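Protein-glutamine gamma-glutamyltransferase (Pseudomonas aeruginosa PAO1, PDB 6G49) shows transglutaminase activity in vitro through its periplasmic domain, most of which is seen here, joining protein glutamine and lysine side chains, and is critical for the bacterium's viability. Local coordinates at residues Gln91-Trp100 with Arg164-Arg175; Ala199-Ala207 with Tyr292-Val302. All blocks are in the same frame, centred on the assembly; numbering follows the deposited sequence.

Contact 1. Residues Gln91-Trp100 with Arg164-Arg175; sequences QWSGEDALHW and RESSIDPRTRWR
The guanidinium of R171 lies over one face of the W92 indole, its CZ 4.3 Å from the centroid of the six-membered ring and only 19° off the ring normal. This is a cation-pi stack, with the two planes tilted by 28°. D169 holds the guanidinium there: R171 NE donates to OD1 and NH2 to OD2, a side-on pair that fixes the rotation of the group, and the bend at chi3 (-55°) folds the arginine back to reach it. OD1 also accepts from R171 N at 2.8 Å, the N-terminal capping bond of helix 170-175. The next residue, T172, brings OG1 within 3.4 Å of W92 CZ2. One turn further R175 comes near the ring with NH2; its NH1 is held by the carbonyl of P90 and by a salt bridge to E79, which also accepts from Q91 NE2. In the Q91 conformer modelled here a water links OE1 to R175 NH1, weakly. At the other end E165 N donates to H99 O (2.7 Å), next to the antiparallel, non-hydrogen-bonded pair W100-R164. The E165 carboxylate runs alongside the H99 ring, OE2 taking D169 N at 3.1 Å and OE1 bonding W299 NE1. Two acids thus organise the 164-175 side: E165 ties the turn together, and D169 probably offsets the arginine's charge while its two bonds hold the guanidinium flat on the indole.

Contact 2. Residues Ala199-Ala207 with Tyr292-Val302; sequences AQPQALVAA and YWQPEQGWLSV
Q202 reaches from the first turn of helix 201-214 to the hairpin opposite, where its NE2 donates to two glutamine oxygens, both bonds weak. Q297 OE1 is close, at 2.7 Å, but the bond is bent to 123°; Q294 OE1 is straighter, at 155°, but longer, 3.3 Å away. The Q202 amide stands perpendicular to that of Q294 and steeply inclined to that of Q297. A water makes a further link, accepting from Q202 N and from Q294 NE2, so both ends of the Q294 amide are engaged with the start of the helix. Q294 can reach so far because its chain is extended beyond CG. Below the polar group, Q202 CG meets the Y292 ring at its edge, 3.2 Å from OH, and L300 CD1 touches Q202 NE2. P201 packs its ring against the Q294 side chain and places CB near Y292 CE2. Deeper in, V205 sets CG2 squarely over the centre of the Y292 ring, a CH-pi contact 3.6 Å from the centroid and close to the ring normal. Its other methyl, CG1, anti to the backbone N, lies loosely against V302, which has two conformers. Segment 201-207 of the helix runs roughly antiparallel to strand 292-294 (153°), the axes approaching to 10.0 Å. Helix 243-256, which begins at the predicted nucleophile C243, fills in beside them: its M250 touches both V205 and V302, and its L254 packs on V205 and L204, joining the two helices to the edge of the sheet.

In the fold
The two contacts follow one another along the chain, contact 1 closing before contact 2 opens, and their centres lie about 16 Å apart. They meet through hairpin 286-294/298-302, where the indole nitrogen of W293 probably hydrogen-bonds to E165 O. Strand 163-164 thus joins the loop ahead of strand 100-101 to the same hairpin that packs on the helical part of the transglutaminase-like region. That hairpin also carries H287, and D303 follows it directly, both predicted to form a catalytic triad with C243, so the two contacts meet this hairpin through residues that point to different faces: W293 away from helix 201-214, Y292 and Q294 toward it.

Contact 1. Residues Gln91-Trp100 with Arg164-Arg175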
loop_
_atom_site.group_PDB
_atom_site.type_symbol
_atom_site.label_atom_id
_atom_site.label_comp_id
_atom_site.label_asym_id
_atom_site.label_seq_id
_atom_site.Cartn_x
_atom_site.Cartn_y
_atom_site.Cartn_z
ATOM N N GLN A 91 -10.512 4.931 12.050
ATOM C CA GLN A 91 -9.342 5.809 12.273
ATOM C C GLN A 91 -9.784 7.040 13.092
ATOM O O GLN A 91 -11.002 7.316 13.199
ATOM C CB GLN A 91 -8.719 6.298 10.949
ATOM C CG GLN A 91 -8.304 5.178 9.971
ATOM C CD GLN A 91 -7.182 4.315 10.513
ATOM O OE1 GLN A 91 -6.302 4.777 11.234
ATOM N NE2 GLN A 91 -7.256 3.022 10.232
ATOM N N TRP A 92 -8.796 7.806 13.568
ATOM C CA TRP A 92 -9.010 9.122 14.193
ATOM C C TRP A 92 -8.131 10.122 13.427
ATOM O O TRP A 92 -7.567 9.785 12.412
ATOM C CB TRP A 92 -8.731 9.089 15.708
ATOM C CG TRP A 92 -7.437 8.447 16.128
ATOM C CD1 TRP A 92 -6.236 9.077 16.338
ATOM C CD2 TRP A 92 -7.208 7.058 16.455
ATOM N NE1 TRP A 92 -5.289 8.182 16.765
ATOM C CE2 TRP A 92 -5.842 6.934 16.816
ATOM C CE3 TRP A 92 -8.005 5.901 16.439
ATOM C CZ2 TRP A 92 -5.270 5.706 17.160
ATOM C CZ3 TRP A 92 -7.439 4.694 16.794
ATOM C CH2 TRP A 92 -6.094 4.603 17.145
ATOM N N SER A 93 -8.035 11.360 13.897
ATOM C CA SER A 93 -7.287 12.410 13.183
ATOM C C SER A 93 -5.781 12.105 13.164
ATOM O O SER A 93 -5.220 11.587 14.138
ATOM C CB SER A 93 -7.556 13.777 13.769
ATOM O OG SER A 93 -6.845 14.764 13.027
ATOM N N GLY A 94 -5.123 12.384 12.023
ATOM C CA GLY A 94 -3.658 12.335 11.930
ATOM C C GLY A 94 -3.023 13.698 11.648
ATOM O O GLY A 94 -1.834 13.774 11.460
ATOM N N GLU A 95 -3.809 14.785 11.668
ATOM C CA GLU A 95 -3.358 16.136 11.335
ATOM C C GLU A 95 -2.815 16.837 12.598
ATOM O O GLU A 95 -3.430 17.791 13.051
ATOM C CB GLU A 95 -4.559 16.869 10.719
ATOM C CG GLU A 95 -4.236 18.224 10.104
ATOM C CD GLU A 95 -3.317 18.193 8.897
ATOM O OE1 GLU A 95 -2.898 17.105 8.485
ATOM O OE2 GLU A 95 -2.999 19.271 8.392
ATOM N N ASP A 96 -1.704 16.351 13.162
ATOM C CA ASP A 96 -1.042 16.942 14.344
ATOM C C ASP A 96 0.446 16.563 14.288
ATOM O O ASP A 96 0.832 15.658 13.528
ATOM C CB ASP A 96 -1.741 16.573 15.669
ATOM C CG ASP A 96 -2.138 15.109 15.884
ATOM O OD1 ASP A 96 -1.438 14.181 15.377
ATOM O OD2 ASP A 96 -3.143 14.897 16.585
ATOM N N ALA A 97 1.265 17.256 15.093
ATOM C CA ALA A 97 2.726 17.153 15.055
ATOM C C ALA A 97 3.232 15.848 15.692
ATOM O O ALA A 97 4.314 15.369 15.329
ATOM C CB ALA A 97 3.336 18.359 15.722
ATOM N N LEU A 98 2.481 15.266 16.637
ATOM C CA LEU A 98 2.825 13.915 17.155
ATOM C C LEU A 98 2.615 12.878 16.043
ATOM O O LEU A 98 3.247 11.809 16.003
ATOM C CB LEU A 98 1.980 13.583 18.392
ATOM C CG LEU A 98 0.499 13.325 18.133
ATOM C CD1 LEU A 98 0.231 11.853 17.865
ATOM C CD2 LEU A 98 -0.334 13.817 19.304
ATOM N N HIS A 99 1.715 13.187 15.111
ATOM C CA HIS A 99 1.512 12.277 14.093
ATOM C C HIS A 99 2.696 12.339 13.124
ATOM O O HIS A 99 3.195 11.307 12.810
ATOM C CB HIS A 99 0.097 12.345 13.501
ATOM C CG HIS A 99 -0.732 11.194 13.960
ATOM N ND1 HIS A 99 -0.647 9.903 13.375
ATOM C CD2 HIS A 99 -1.602 11.103 14.998
ATOM C CE1 HIS A 99 -1.448 9.098 14.048
ATOM N NE2 HIS A 99 -2.053 9.812 15.047
ATOM N N TRP A 100 3.140 13.527 12.672
ATOM C CA TRP A 100 4.103 13.599 11.575
ATOM C C TRP A 100 4.783 14.976 11.511
ATOM O O TRP A 100 4.303 15.912 12.087
ATOM C CB TRP A 100 3.454 13.259 10.238
ATOM C CG TRP A 100 2.460 14.248 9.708
ATOM C CD1 TRP A 100 1.216 14.501 10.202
ATOM C CD2 TRP A 100 2.609 15.103 8.566
ATOM N NE1 TRP A 100 0.591 15.440 9.432
ATOM C CE2 TRP A 100 1.424 15.838 8.431
ATOM C CE3 TRP A 100 3.629 15.320 7.638
ATOM C CZ2 TRP A 100 1.222 16.762 7.411
ATOM C CZ3 TRP A 100 3.420 16.214 6.611
ATOM C CH2 TRP A 100 2.240 16.944 6.521
ATOM N N ARG A 164 6.963 9.937 9.904
ATOM C CA ARG A 164 5.657 9.503 10.338
ATOM C C ARG A 164 5.611 8.722 11.631
ATOM O O ARG A 164 6.118 7.623 11.720
ATOM C CB ARG A 164 5.009 8.671 9.239
ATOM C CG ARG A 164 5.100 9.301 7.870
ATOM C CD ARG A 164 4.245 8.556 6.879
ATOM N NE ARG A 164 4.980 7.476 6.246
ATOM C CZ ARG A 164 4.467 6.283 6.018
ATOM N NH1 ARG A 164 3.223 6.046 6.389
ATOM N NH2 ARG A 164 5.193 5.339 5.437
ATOM N N GLU A 165 4.976 9.326 12.622
ATOM C CA GLU A 165 4.753 8.711 13.905
ATOM C C GLU A 165 6.049 8.130 14.498
ATOM O O GLU A 165 6.129 6.938 14.795
ATOM C CB GLU A 165 3.655 7.646 13.772
ATOM C CG GLU A 165 2.595 7.761 14.796
ATOM C CD GLU A 165 1.552 6.661 14.895
ATOM O OE1 GLU A 165 1.338 5.889 13.912
ATOM O OE2 GLU A 165 0.953 6.583 15.974
ATOM N N SER A 166 7.057 8.964 14.760
ATOM C CA SER A 166 8.291 8.501 15.368
ATOM C C SER A 166 8.022 7.865 16.744
ATOM O O SER A 166 8.752 6.964 17.121
ATOM C CB SER A 166 9.326 9.601 15.446
ATOM O OG SER A 166 8.803 10.654 16.207
ATOM N N SER A 167 7.021 8.371 17.477
ATOM C CA SER A 167 6.433 7.744 18.673
ATOM C C SER A 167 5.024 7.265 18.354
ATOM O O SER A 167 4.239 8.024 17.862
ATOM C CB SER A 167 6.345 8.722 19.837
ATOM O OG SER A 167 7.646 8.996 20.252
ATOM N N ILE A 168 4.769 5.990 18.559
ATOM C CA ILE A 168 3.523 5.353 18.070
ATOM C C ILE A 168 2.536 5.309 19.235
ATOM O O ILE A 168 2.890 4.993 20.383
ATOM C CB ILE A 168 3.844 4.001 17.418
ATOM C CG1 ILE A 168 2.658 3.492 16.592
ATOM C CG2 ILE A 168 4.327 2.969 18.440
ATOM C CD1 ILE A 168 2.916 2.158 15.921
ATOM N N ASP A 169 1.295 5.665 18.929
ATOM C CA ASP A 169 0.215 5.482 19.825
ATOM C C ASP A 169 0.129 4.001 20.206
ATOM O O ASP A 169 0.201 3.130 19.347
ATOM C CB ASP A 169 -1.120 5.862 19.189
ATOM C CG ASP A 169 -2.268 5.862 20.159
ATOM O OD1 ASP A 169 -2.753 4.774 20.582
ATOM O OD2 ASP A 169 -2.765 6.934 20.397
ATOM N N PRO A 170 0.039 3.630 21.503
ATOM C CA PRO A 170 -0.053 2.201 21.872
ATOM C C PRO A 170 -1.188 1.418 21.235
ATOM O O PRO A 170 -0.973 0.252 20.942
ATOM C CB PRO A 170 -0.162 2.251 23.425
ATOM C CG PRO A 170 -0.685 3.621 23.674
ATOM C CD PRO A 170 0.011 4.513 22.674
ATOM N N ARG A 171 -2.325 2.054 20.973
ATOM C CA ARG A 171 -3.444 1.398 20.318
ATOM C C ARG A 171 -3.062 1.061 18.867
ATOM O O ARG A 171 -3.400 -0.015 18.398
ATOM C CB ARG A 171 -4.704 2.247 20.352
ATOM C CG ARG A 171 -5.304 2.429 21.739
ATOM C CD ARG A 171 -6.311 3.577 21.711
ATOM N NE ARG A 171 -5.715 4.793 21.196
ATOM C CZ ARG A 171 -6.335 5.970 21.085
ATOM N NH1 ARG A 171 -7.615 6.073 21.391
ATOM N NH2 ARG A 171 -5.669 7.034 20.664
ATOM N N THR A 172 -2.407 2.004 18.193
ATOM C CA THR A 172 -1.965 1.792 16.801
ATOM C C THR A 172 -0.937 0.658 16.717
ATOM O O THR A 172 -0.967 -0.217 15.857
ATOM C CB THR A 172 -1.394 3.079 16.212
ATOM O OG1 THR A 172 -2.436 4.039 16.364
ATOM C CG2 THR A 172 -1.105 2.897 14.742
ATOM N N ARG A 173 0.002 0.671 17.656
ATOM C CA ARG A 173 0.988 -0.388 17.770
ATOM C C ARG A 173 0.303 -1.756 17.940
ATOM O O ARG A 173 0.643 -2.711 17.236
ATOM C CB ARG A 173 1.987 -0.080 18.881
ATOM C CG ARG A 173 3.210 -0.965 18.900
ATOM C CD ARG A 173 4.168 -0.479 20.015
ATOM N NE ARG A 173 5.463 -1.051 19.967
ATOM C CZ ARG A 173 6.489 -0.468 20.590
ATOM N NH1 ARG A 173 6.293 0.680 21.223
ATOM N NH2 ARG A 173 7.666 -1.020 20.532
ATOM N N TRP A 174 -0.626 -1.864 18.905
ATOM C CA TRP A 174 -1.300 -3.082 19.194
ATOM C C TRP A 174 -2.078 -3.577 17.974
ATOM O O TRP A 174 -2.062 -4.780 17.619
ATOM C CB TRP A 174 -2.230 -2.930 20.404
ATOM C CG TRP A 174 -2.642 -4.208 21.042
ATOM C CD1 TRP A 174 -3.780 -4.942 20.922
ATOM C CD2 TRP A 174 -1.797 -4.942 21.943
ATOM N NE1 TRP A 174 -3.680 -6.085 21.688
ATOM C CE2 TRP A 174 -2.472 -6.127 22.281
ATOM C CE3 TRP A 174 -0.538 -4.673 22.479
ATOM C CZ2 TRP A 174 -1.947 -7.024 23.232
ATOM C CZ3 TRP A 174 -0.018 -5.563 23.396
ATOM C CH2 TRP A 174 -0.721 -6.718 23.739
ATOM N N ARG A 175 -2.820 -2.669 17.351
ATOM C CA ARG A 175 -3.663 -2.986 16.199
ATOM C C ARG A 175 -2.797 -3.576 15.070
ATOM O O ARG A 175 -3.250 -4.497 14.394
ATOM C CB ARG A 175 -4.338 -1.700 15.726
ATOM C CG ARG A 175 -4.989 -1.804 14.359
ATOM C CD ARG A 175 -5.517 -0.434 13.970
ATOM N NE ARG A 175 -6.718 -0.109 14.688
ATOM C CZ ARG A 175 -7.532 0.905 14.370
ATOM N NH1 ARG A 175 -7.174 1.709 13.374
ATOM N NH2 ARG A 175 -8.723 1.026 14.979
HETATM O O HOH W 1 -4.396 3.302 12.587
HETATM O O HOH W 2 5.094 10.695 17.163
#

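Contact 2. Residues Ala199-Ala207 with Tyr292-Val302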
loop_
_atom_site.group_PDB
_atom_site.type_symbol
_atom_site.label_atom_id
_atom_site.label_comp_id
_atom_site.label_asym_id
_atom_site.label_seq_id
_atom_site.Cartn_x
_atom_site.Cartn_y
_atom_site.Cartn_z
ATOM N N ALA A 199 17.728 -8.972 14.952
ATOM C CA ALA A 199 17.283 -8.131 16.034
ATOM C C ALA A 199 16.714 -6.818 15.515
ATOM O O ALA A 199 15.786 -6.279 16.095
ATOM C CB ALA A 199 18.461 -7.845 16.949
ATOM N N GLN A 200 17.351 -6.260 14.481
ATOM C CA GLN A 200 17.004 -4.960 13.970
ATOM C C GLN A 200 15.897 -5.137 12.927
ATOM O O GLN A 200 16.033 -5.964 12.019
ATOM C CB GLN A 200 18.197 -4.275 13.332
ATOM C CG GLN A 200 19.361 -4.074 14.288
ATOM C CD GLN A 200 20.298 -3.029 13.727
ATOM O OE1 GLN A 200 19.861 -2.005 13.207
ATOM N NE2 GLN A 200 21.597 -3.289 13.810
ATOM N N PRO A 201 14.763 -4.421 13.076
ATOM C CA PRO A 201 13.659 -4.521 12.113
ATOM C C PRO A 201 14.147 -4.352 10.669
ATOM O O PRO A 201 13.690 -5.112 9.818
ATOM C CB PRO A 201 12.748 -3.358 12.510
ATOM C CG PRO A 201 12.984 -3.220 13.998
ATOM C CD PRO A 201 14.463 -3.465 14.158
ATOM N N GLN A 202 15.021 -3.365 10.398
ATOM C CA GLN A 202 15.445 -3.081 9.033
ATOM C C GLN A 202 16.150 -4.279 8.394
ATOM O O GLN A 202 15.946 -4.619 7.226
ATOM C CB GLN A 202 16.320 -1.836 8.956
ATOM C CG GLN A 202 15.505 -0.637 8.517
ATOM C CD GLN A 202 16.313 0.632 8.435
ATOM O OE1 GLN A 202 17.480 0.629 8.042
ATOM N NE2 GLN A 202 15.680 1.728 8.816
ATOM N N ALA A 203 16.963 -4.976 9.186
ATOM C CA ALA A 203 17.594 -6.192 8.773
ATOM C C ALA A 203 16.591 -7.322 8.538
ATOM O O ALA A 203 16.805 -8.164 7.608
ATOM C CB ALA A 203 18.608 -6.621 9.836
ATOM N N LEU A 204 15.548 -7.425 9.377
ATOM C CA LEU A 204 14.606 -8.483 9.184
ATOM C C LEU A 204 13.834 -8.234 7.856
ATOM O O LEU A 204 13.595 -9.167 7.066
ATOM C CB LEU A 204 13.675 -8.532 10.393
ATOM C CG LEU A 204 12.873 -9.809 10.544
ATOM C CD1 LEU A 204 12.482 -10.070 11.980
ATOM C CD2 LEU A 204 11.604 -9.812 9.666
ATOM N N VAL A 205 13.379 -6.998 7.686
ATOM C CA VAL A 205 12.663 -6.595 6.460
ATOM C C VAL A 205 13.538 -6.930 5.245
ATOM O O VAL A 205 13.067 -7.507 4.243
ATOM C CB VAL A 205 12.312 -5.110 6.520
ATOM C CG1 VAL A 205 11.921 -4.580 5.128
ATOM C CG2 VAL A 205 11.183 -4.919 7.519
ATOM N N ALA A 206 14.816 -6.560 5.289
ATOM C CA ALA A 206 15.731 -6.888 4.143
ATOM C C ALA A 206 15.821 -8.389 3.886
ATOM O O ALA A 206 15.807 -8.809 2.729
ATOM C CB ALA A 206 17.100 -6.276 4.381
ATOM N N ALA A 207 15.880 -9.213 4.934
ATOM C CA ALA A 207 15.992 -10.638 4.772
ATOM C C ALA A 207 14.711 -11.192 4.120
ATOM O O ALA A 207 14.749 -12.096 3.236
ATOM C CB ALA A 207 16.283 -11.297 6.105
ATOM N N TYR A 292 5.882 -0.536 7.698
ATOM C CA TYR A 292 6.181 -1.087 8.999
ATOM C C TYR A 292 6.757 0.032 9.874
ATOM O O TYR A 292 7.346 1.016 9.402
ATOM C CB TYR A 292 7.123 -2.288 8.897
ATOM C CG TYR A 292 8.538 -1.972 8.469
ATOM C CD1 TYR A 292 8.863 -1.698 7.138
ATOM C CD2 TYR A 292 9.526 -1.820 9.416
ATOM C CE1 TYR A 292 10.160 -1.309 6.797
ATOM C CE2 TYR A 292 10.823 -1.457 9.066
ATOM C CZ TYR A 292 11.132 -1.202 7.766
ATOM O OH TYR A 292 12.436 -0.870 7.534
ATOM N N TRP A 293 6.694 -0.214 11.179
ATOM C CA TRP A 293 7.070 0.784 12.154
ATOM C C TRP A 293 8.270 0.308 12.954
ATOM O O TRP A 293 8.372 -0.856 13.340
ATOM C CB TRP A 293 5.896 1.058 13.107
ATOM C CG TRP A 293 6.187 2.178 14.066
ATOM C CD1 TRP A 293 6.028 3.526 13.859
ATOM C CD2 TRP A 293 6.746 2.030 15.387
ATOM N NE1 TRP A 293 6.498 4.213 14.953
ATOM C CE2 TRP A 293 6.948 3.326 15.889
ATOM C CE3 TRP A 293 7.132 0.925 16.146
ATOM C CZ2 TRP A 293 7.479 3.563 17.160
ATOM C CZ3 TRP A 293 7.693 1.154 17.392
ATOM C CH2 TRP A 293 7.799 2.453 17.904
ATOM N N GLN A 294 9.094 1.287 13.280
ATOM C CA GLN A 294 10.173 1.049 14.265
ATOM C C GLN A 294 10.399 2.344 15.027
ATOM O O GLN A 294 10.076 3.446 14.596
ATOM C CB GLN A 294 11.431 0.555 13.554
ATOM C CG GLN A 294 12.150 1.628 12.763
ATOM C CD GLN A 294 13.139 0.991 11.834
ATOM O OE1 GLN A 294 12.969 1.001 10.613
ATOM N NE2 GLN A 294 14.161 0.394 12.426
ATOM N N PRO A 295 10.941 2.232 16.253
ATOM C CA PRO A 295 11.267 3.417 17.033
ATOM C C PRO A 295 12.152 4.405 16.280
ATOM O O PRO A 295 12.993 4.028 15.514
ATOM C CB PRO A 295 12.022 2.820 18.242
ATOM C CG PRO A 295 11.434 1.429 18.401
ATOM C CD PRO A 295 11.182 0.967 16.975
ATOM N N GLU A 296 11.844 5.682 16.483
ATOM C CA GLU A 296 12.612 6.821 15.981
ATOM C C GLU A 296 12.387 7.062 14.482
ATOM O O GLU A 296 12.141 8.200 14.091
ATOM C CB GLU A 296 14.102 6.657 16.274
ATOM C CG GLU A 296 14.388 6.633 17.774
ATOM C CD GLU A 296 15.812 7.004 18.156
ATOM O OE1 GLU A 296 16.743 6.551 17.458
ATOM O OE2 GLU A 296 15.985 7.754 19.143
ATOM N N GLN A 297 12.551 6.026 13.654
ATOM C CA GLN A 297 12.385 6.191 12.215
ATOM C C GLN A 297 10.898 6.306 11.830
ATOM O O GLN A 297 10.592 6.833 10.742
ATOM C CB GLN A 297 13.132 5.078 11.503
ATOM C CG GLN A 297 14.636 5.148 11.772
ATOM C CD GLN A 297 15.370 4.156 10.910
ATOM O OE1 GLN A 297 15.412 4.280 9.687
ATOM N NE2 GLN A 297 15.941 3.144 11.542
ATOM N N GLY A 298 10.013 5.790 12.686
ATOM C CA GLY A 298 8.610 5.762 12.422
ATOM C C GLY A 298 8.272 4.781 11.301
ATOM O O GLY A 298 8.909 3.711 11.169
ATOM N N TRP A 299 7.198 5.108 10.564
ATOM C CA TRP A 299 6.702 4.204 9.490
ATOM C C TRP A 299 7.582 4.363 8.248
ATOM O O TRP A 299 7.857 5.488 7.820
ATOM C CB TRP A 299 5.251 4.484 9.157
ATOM C CG TRP A 299 4.254 4.179 10.235
ATOM C CD1 TRP A 299 3.743 5.035 11.161
ATOM C CD2 TRP A 299 3.656 2.908 10.512
ATOM N NE1 TRP A 299 2.872 4.374 11.988
ATOM C CE2 TRP A 299 2.813 3.058 11.638
ATOM C CE3 TRP A 299 3.780 1.629 9.930
ATOM C CZ2 TRP A 299 1.987 2.023 12.097
ATOM C CZ3 TRP A 299 3.010 0.605 10.445
ATOM C CH2 TRP A 299 2.138 0.788 11.511
ATOM N N LEU A 300 7.962 3.234 7.644
ATOM C CA LEU A 300 8.652 3.199 6.371
ATOM C C LEU A 300 7.905 2.270 5.433
ATOM O O LEU A 300 7.470 1.184 5.829
ATOM C CB LEU A 300 10.085 2.703 6.555
ATOM C CG LEU A 300 10.997 3.608 7.418
ATOM C CD1 LEU A 300 12.323 2.923 7.616
ATOM C CD2 LEU A 300 11.157 4.984 6.811
ATOM N N SER A 301 7.750 2.699 4.175
ATOM C CA SER A 301 7.041 1.912 3.189
ATOM C C SER A 301 8.019 1.036 2.421
ATOM O O SER A 301 9.148 1.436 2.155
ATOM C CB SER A 301 6.318 2.813 2.214
ATOM O OG SER A 301 5.371 3.620 2.894
ATOM N N VAL A 302 7.563 -0.152 2.054
ATOM C CA VAL A 302 8.347 -1.112 1.315
ATOM C C VAL A 302 7.405 -1.852 0.360
ATOM O O VAL A 302 6.260 -2.104 0.672
ATOM C CB VAL A 302 9.102 -2.058 2.249
ATOM C CG1 VAL A 302 8.185 -2.958 3.070
ATOM C CG2 VAL A 302 10.157 -2.845 1.518
HETATM O O HOH W 3 16.162 -1.457 12.208
#